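Local coordinates for protein inositol dehydrogenase (Lactobacillus casei, PDB 4MKX) that probably oxidises scyllo-inositol with NAD as coenzyme, as a dehydrogenase of the Gfo/Idh/MocA family, at residues Ile200-Ile203 and Arg204-Gly208; Glu264-Thr268 and Lys269-Arg273. All blocks are in the same frame, centred on the assembly; numbering follows the deposited sequence.

Interaction 1 (Ile200-Ile203 and Arg204-Gly208); sequences IDVI and RWFTG
Ile200-Gly208 covers the last turns of helix 197-207 and its exit, where Ile203 O takes two hydrogen bonds from Thr207. The backbone N of Thr207 lies 3.1 Å from Ile203 O and its OG1 2.8 Å from the same oxygen, the two donors arriving from opposite faces of the carbonyl plane. A chi1 of 63° sets OG1 between backbone N and carbonyl carbon, turned back over the preceding turn; OG1 also accepts from Lys209 N. A serine here lacks CG2, and losing that methyl's contact with Ile203 O would probably leave the hydroxyl freer to turn away from the oxygen it grips. Regular i to i+4 bonds, such as Trp205 N to Asp201 O at 2.8 Å, run through this alpha helix of the C-terminal domain, and Gly208 leaves it with positive phi, its N bonded to Arg204 O. On one flank Val202 CG1 lies 3.7 Å from Phe206 CD2, the two side chains side by side, with Val202 O at the ring edge; Tyr147 of helix 145-155 packs on both. Asp201 OD1 and Arg204 NH1, 4.3 Å apart, share a bridging water; Asp201 pairs directly with Arg142, and Arg204 with Glu210 and Asp330.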
loop_
_atom_site.group_PDB
_atom_site.type_symbol
_atom_site.label_atom_id
_atom_site.label_comp_id
_atom_site.label_asym_id
_atom_site.label_seq_id
_atom_site.Cartn_x
_atom_site.Cartn_y
_atom_site.Cartn_z
ATOM N N ILE A 200 7.306 -21.916 -13.888
ATOM C CA ILE A 200 7.171 -23.360 -13.758
ATOM C C ILE A 200 8.059 -23.868 -12.628
ATOM O O ILE A 200 7.611 -24.616 -11.759
ATOM C CB ILE A 200 7.479 -24.064 -15.087
ATOM C CG1 ILE A 200 6.348 -23.789 -16.088
ATOM C CG2 ILE A 200 7.619 -25.571 -14.884
ATOM C CD1 ILE A 200 6.760 -23.998 -17.522
ATOM N N ASP A 201 9.314 -23.429 -12.602
ATOM C CA ASP A 201 10.190 -23.845 -11.526
ATOM C C ASP A 201 9.708 -23.411 -10.142
ATOM O O ASP A 201 9.786 -24.171 -9.171
ATOM C CB ASP A 201 11.600 -23.331 -11.778
ATOM C CG ASP A 201 12.576 -23.857 -10.764
ATOM O OD1 ASP A 201 12.861 -25.083 -10.798
ATOM O OD2 ASP A 201 13.039 -23.056 -9.918
ATOM N N VAL A 202 9.196 -22.185 -10.041
ATOM C CA VAL A 202 8.649 -21.707 -8.784
ATOM C C VAL A 202 7.499 -22.589 -8.289
ATOM O O VAL A 202 7.428 -22.914 -7.109
ATOM C CB VAL A 202 8.189 -20.218 -8.902
ATOM C CG1 VAL A 202 7.042 -19.913 -7.972
ATOM C CG2 VAL A 202 9.361 -19.286 -8.652
ATOM N N ILE A 203 6.627 -22.990 -9.200
ATOM C CA ILE A 203 5.505 -23.850 -8.851
ATOM C C ILE A 203 6.000 -25.196 -8.298
ATOM O O ILE A 203 5.579 -25.634 -7.211
ATOM C CB ILE A 203 4.579 -24.013 -10.056
ATOM C CG1 ILE A 203 3.820 -22.702 -10.273
ATOM C CG2 ILE A 203 3.582 -25.147 -9.838
ATOM C CD1 ILE A 203 3.291 -22.523 -11.674
ATOM N N ARG A 204 6.948 -25.808 -9.002
ATOM C CA ARG A 204 7.504 -27.083 -8.565
ATOM C C ARG A 204 8.249 -26.944 -7.247
ATOM O O ARG A 204 8.127 -27.791 -6.364
ATOM C CB ARG A 204 8.419 -27.674 -9.646
ATOM C CG ARG A 204 7.709 -27.990 -10.973
ATOM C CD ARG A 204 8.653 -28.616 -11.999
ATOM N NE ARG A 204 9.161 -29.899 -11.524
ATOM C CZ ARG A 204 10.400 -30.092 -11.076
ATOM N NH1 ARG A 204 11.270 -29.085 -11.048
ATOM N NH2 ARG A 204 10.764 -31.290 -10.649
ATOM N N TRP A 205 9.007 -25.855 -7.111
ATOM C CA TRP A 205 9.800 -25.595 -5.919
ATOM C C TRP A 205 8.915 -25.449 -4.685
ATOM O O TRP A 205 9.174 -26.067 -3.648
ATOM C CB TRP A 205 10.661 -24.336 -6.141
ATOM C CG TRP A 205 11.552 -23.923 -5.014
ATOM C CD1 TRP A 205 12.386 -24.724 -4.285
ATOM C CD2 TRP A 205 11.745 -22.589 -4.519
ATOM N NE1 TRP A 205 13.066 -23.973 -3.351
ATOM C CE2 TRP A 205 12.696 -22.662 -3.479
ATOM C CE3 TRP A 205 11.206 -21.347 -4.855
ATOM C CZ2 TRP A 205 13.108 -21.534 -2.760
ATOM C CZ3 TRP A 205 11.616 -20.228 -4.139
ATOM C CH2 TRP A 205 12.564 -20.332 -3.108
ATOM N N PHE A 206 7.856 -24.650 -4.793
ATOM C CA PHE A 206 7.001 -24.400 -3.634
ATOM C C PHE A 206 6.165 -25.611 -3.229
ATOM O O PHE A 206 5.944 -25.829 -2.042
ATOM C CB PHE A 206 6.073 -23.198 -3.882
ATOM C CG PHE A 206 6.685 -21.884 -3.517
ATOM C CD1 PHE A 206 6.601 -21.405 -2.220
ATOM C CD2 PHE A 206 7.357 -21.128 -4.465
ATOM C CE1 PHE A 206 7.178 -20.190 -1.871
ATOM C CE2 PHE A 206 7.937 -19.910 -4.122
ATOM C CZ PHE A 206 7.846 -19.445 -2.827
ATOM N N THR A 207 5.702 -26.373 -4.212
ATOM C CA THR A 207 4.763 -27.470 -3.964
ATOM C C THR A 207 5.427 -28.829 -3.745
ATOM O O THR A 207 4.955 -29.625 -2.931
ATOM C CB THR A 207 3.727 -27.619 -5.091
ATOM O OG1 THR A 207 4.371 -27.959 -6.320
ATOM C CG2 THR A 207 2.935 -26.335 -5.274
ATOM N N GLY A 208 6.516 -29.086 -4.465
ATOM C CA GLY A 208 7.099 -30.417 -4.509
ATOM C C GLY A 208 6.356 -31.359 -5.445
ATOM O O GLY A 208 6.641 -32.561 -5.495
HETATM O O HOH W 1 11.672 -26.857 -12.440
#

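Interaction 2 (Glu264-Thr268 and Lys269-Arg273); sequences EIIGT and KGMLR
Glu264 and Arg273 face each other as a non-hydrogen-bonded pair of the antiparallel hairpin formed by strands 260-267 and 271-274. Arg273 turns the side of its guanidinium to one oxygen: NE and NH2 each lie 2.8 Å from Glu264 OE1, which sits near the guanidinium plane, and the carboxylate plane is only 19° from it. NE meets the anti lone pair, while NH2 comes nearly along the C-O axis. Met271, fully extended with chi1 -177°, brings its methyl CE to 3.4 Å from Glu264 OE1 and its CG to 4.0 Å from Ile266 CG1. On the other face of the sheet, Ile265 CD1 packs against Leu272 CD1 at 3.8 Å. Their backbones form the hydrogen-bonded pair, and Gly267 N bonds Gly270 O at the turn. Further out, Arg166 of neighbouring strand 162-172 gives Glu264 OE1 another salt bridge, so two arginines meet this oxygen and probably favour the charged carboxylate. Met271 to Arg273 pair with a strand of a second subunit, continuing the sheet across that interface. A third subunit supplies Glu262 to Arg273 NH2, and the hydroxyl OH of its Tyr168 hydrogen-bonds Glu264 OE2.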
loop_
_atom_site.group_PDB
_atom_site.type_symbol
_atom_site.label_atom_id
_atom_site.label_comp_id
_atom_site.label_asym_id
_atom_site.label_seq_id
_atom_site.Cartn_x
_atom_site.Cartn_y
_atom_site.Cartn_z
ATOM N N GLU A 264 1.594 -15.428 -6.475
ATOM C CA GLU A 264 0.585 -15.498 -5.436
ATOM C C GLU A 264 0.419 -16.954 -5.037
ATOM O O GLU A 264 0.325 -17.831 -5.900
ATOM C CB GLU A 264 -0.732 -14.988 -6.014
ATOM C CG GLU A 264 -1.957 -15.297 -5.219
ATOM C CD GLU A 264 -3.186 -14.879 -5.977
ATOM O OE1 GLU A 264 -3.479 -13.664 -5.982
ATOM O OE2 GLU A 264 -3.835 -15.741 -6.606
ATOM N N ILE A 265 0.390 -17.211 -3.733
ATOM C CA ILE A 265 0.182 -18.567 -3.236
ATOM C C ILE A 265 -1.038 -18.550 -2.316
ATOM O O ILE A 265 -1.066 -17.823 -1.322
ATOM C CB ILE A 265 1.423 -19.058 -2.456
ATOM C CG1 ILE A 265 2.690 -18.920 -3.311
ATOM C CG2 ILE A 265 1.246 -20.520 -2.057
ATOM C CD1 ILE A 265 3.950 -19.200 -2.549
ATOM N N ILE A 266 -2.055 -19.332 -2.666
ATOM C CA ILE A 266 -3.239 -19.473 -1.829
ATOM C C ILE A 266 -3.169 -20.817 -1.117
ATOM O O ILE A 266 -2.980 -21.853 -1.756
ATOM C CB ILE A 266 -4.513 -19.435 -2.668
ATOM C CG1 ILE A 266 -4.569 -18.121 -3.456
ATOM C CG2 ILE A 266 -5.725 -19.535 -1.756
ATOM C CD1 ILE A 266 -5.832 -17.947 -4.278
ATOM N N GLY A 267 -3.269 -20.789 0.205
ATOM C CA GLY A 267 -3.198 -22.011 0.989
ATOM C C GLY A 267 -4.493 -22.216 1.759
ATOM O O GLY A 267 -5.427 -21.414 1.667
ATOM N N THR A 268 -4.553 -23.291 2.528
ATOM C CA THR A 268 -5.768 -23.594 3.272
ATOM C C THR A 268 -5.905 -22.679 4.483
ATOM O O THR A 268 -7.004 -22.522 5.006
ATOM C CB THR A 268 -5.797 -25.069 3.716
ATOM O OG1 THR A 268 -4.609 -25.369 4.454
ATOM C CG2 THR A 268 -5.897 -25.984 2.504
ATOM N N LYS A 269 -4.810 -22.057 4.920
ATOM C CA LYS A 269 -4.828 -21.250 6.138
ATOM C C LYS A 269 -4.472 -19.792 5.890
ATOM O O LYS A 269 -4.417 -18.990 6.830
ATOM C CB LYS A 269 -3.847 -21.808 7.166
ATOM C CG LYS A 269 -3.991 -23.297 7.415
ATOM C CD LYS A 269 -3.328 -23.684 8.719
ATOM C CE LYS A 269 -1.947 -23.076 8.821
ATOM N NZ LYS A 269 -1.404 -23.100 10.210
ATOM N N GLY A 270 -4.213 -19.452 4.632
ATOM C CA GLY A 270 -3.754 -18.110 4.335
ATOM C C GLY A 270 -3.349 -17.928 2.891
ATOM O O GLY A 270 -3.507 -18.821 2.062
ATOM N N MET A 271 -2.824 -16.748 2.591
ATOM C CA MET A 271 -2.517 -16.393 1.225
ATOM C C MET A 271 -1.320 -15.460 1.304
ATOM O O MET A 271 -1.152 -14.747 2.296
ATOM C CB MET A 271 -3.728 -15.655 0.663
ATOM C CG MET A 271 -3.656 -15.265 -0.767
ATOM S SD MET A 271 -5.310 -14.694 -1.246
ATOM C CE MET A 271 -4.862 -14.116 -2.888
ATOM N N LEU A 272 -0.449 -15.503 0.305
ATOM C CA LEU A 272 0.580 -14.481 0.246
ATOM C C LEU A 272 0.857 -14.107 -1.192
ATOM O O LEU A 272 0.569 -14.879 -2.114
ATOM C CB LEU A 272 1.846 -14.919 0.978
ATOM C CG LEU A 272 2.498 -16.206 0.530
ATOM C CD1 LEU A 272 3.457 -15.911 -0.616
ATOM C CD2 LEU A 272 3.262 -16.891 1.680
ATOM N N ARG A 273 1.376 -12.895 -1.377
ATOM C CA ARG A 273 1.800 -12.444 -2.684
ATOM C C ARG A 273 3.220 -11.939 -2.592
ATOM O O ARG A 273 3.593 -11.249 -1.653
ATOM C CB ARG A 273 0.868 -11.341 -3.212
ATOM C CG ARG A 273 -0.502 -11.868 -3.561
ATOM C CD ARG A 273 -1.424 -10.768 -4.041
ATOM N NE ARG A 273 -2.656 -11.346 -4.565
ATOM C CZ ARG A 273 -3.788 -10.676 -4.735
ATOM N NH1 ARG A 273 -3.855 -9.400 -4.395
ATOM N NH2 ARG A 273 -4.856 -11.293 -5.224
#

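Overall arrangement
Interaction 1 precedes interaction 2 along the chain, and both belong to the C-terminal domain of the Gfo/Idh/MocA family. Their centres are about 14 Å apart and they touch directly: Phe206 CE1 of the helix lies 3.4 Å from Ile265 CD1 of the hairpin. The face carrying Ile265 and Leu272 is thus turned toward the helix, and the one with Glu264, Ile266, Met271 and Arg273 lies on the other side of the sheet. Interaction 1 sits nearer the middle of the subunit, its centre about 13 Å from that of the chain, against about 24 Å for interaction 2. Neighbouring subunits reach 264-273, whereas none touches 200-208. No coenzyme or substrate is bound in this apo structure.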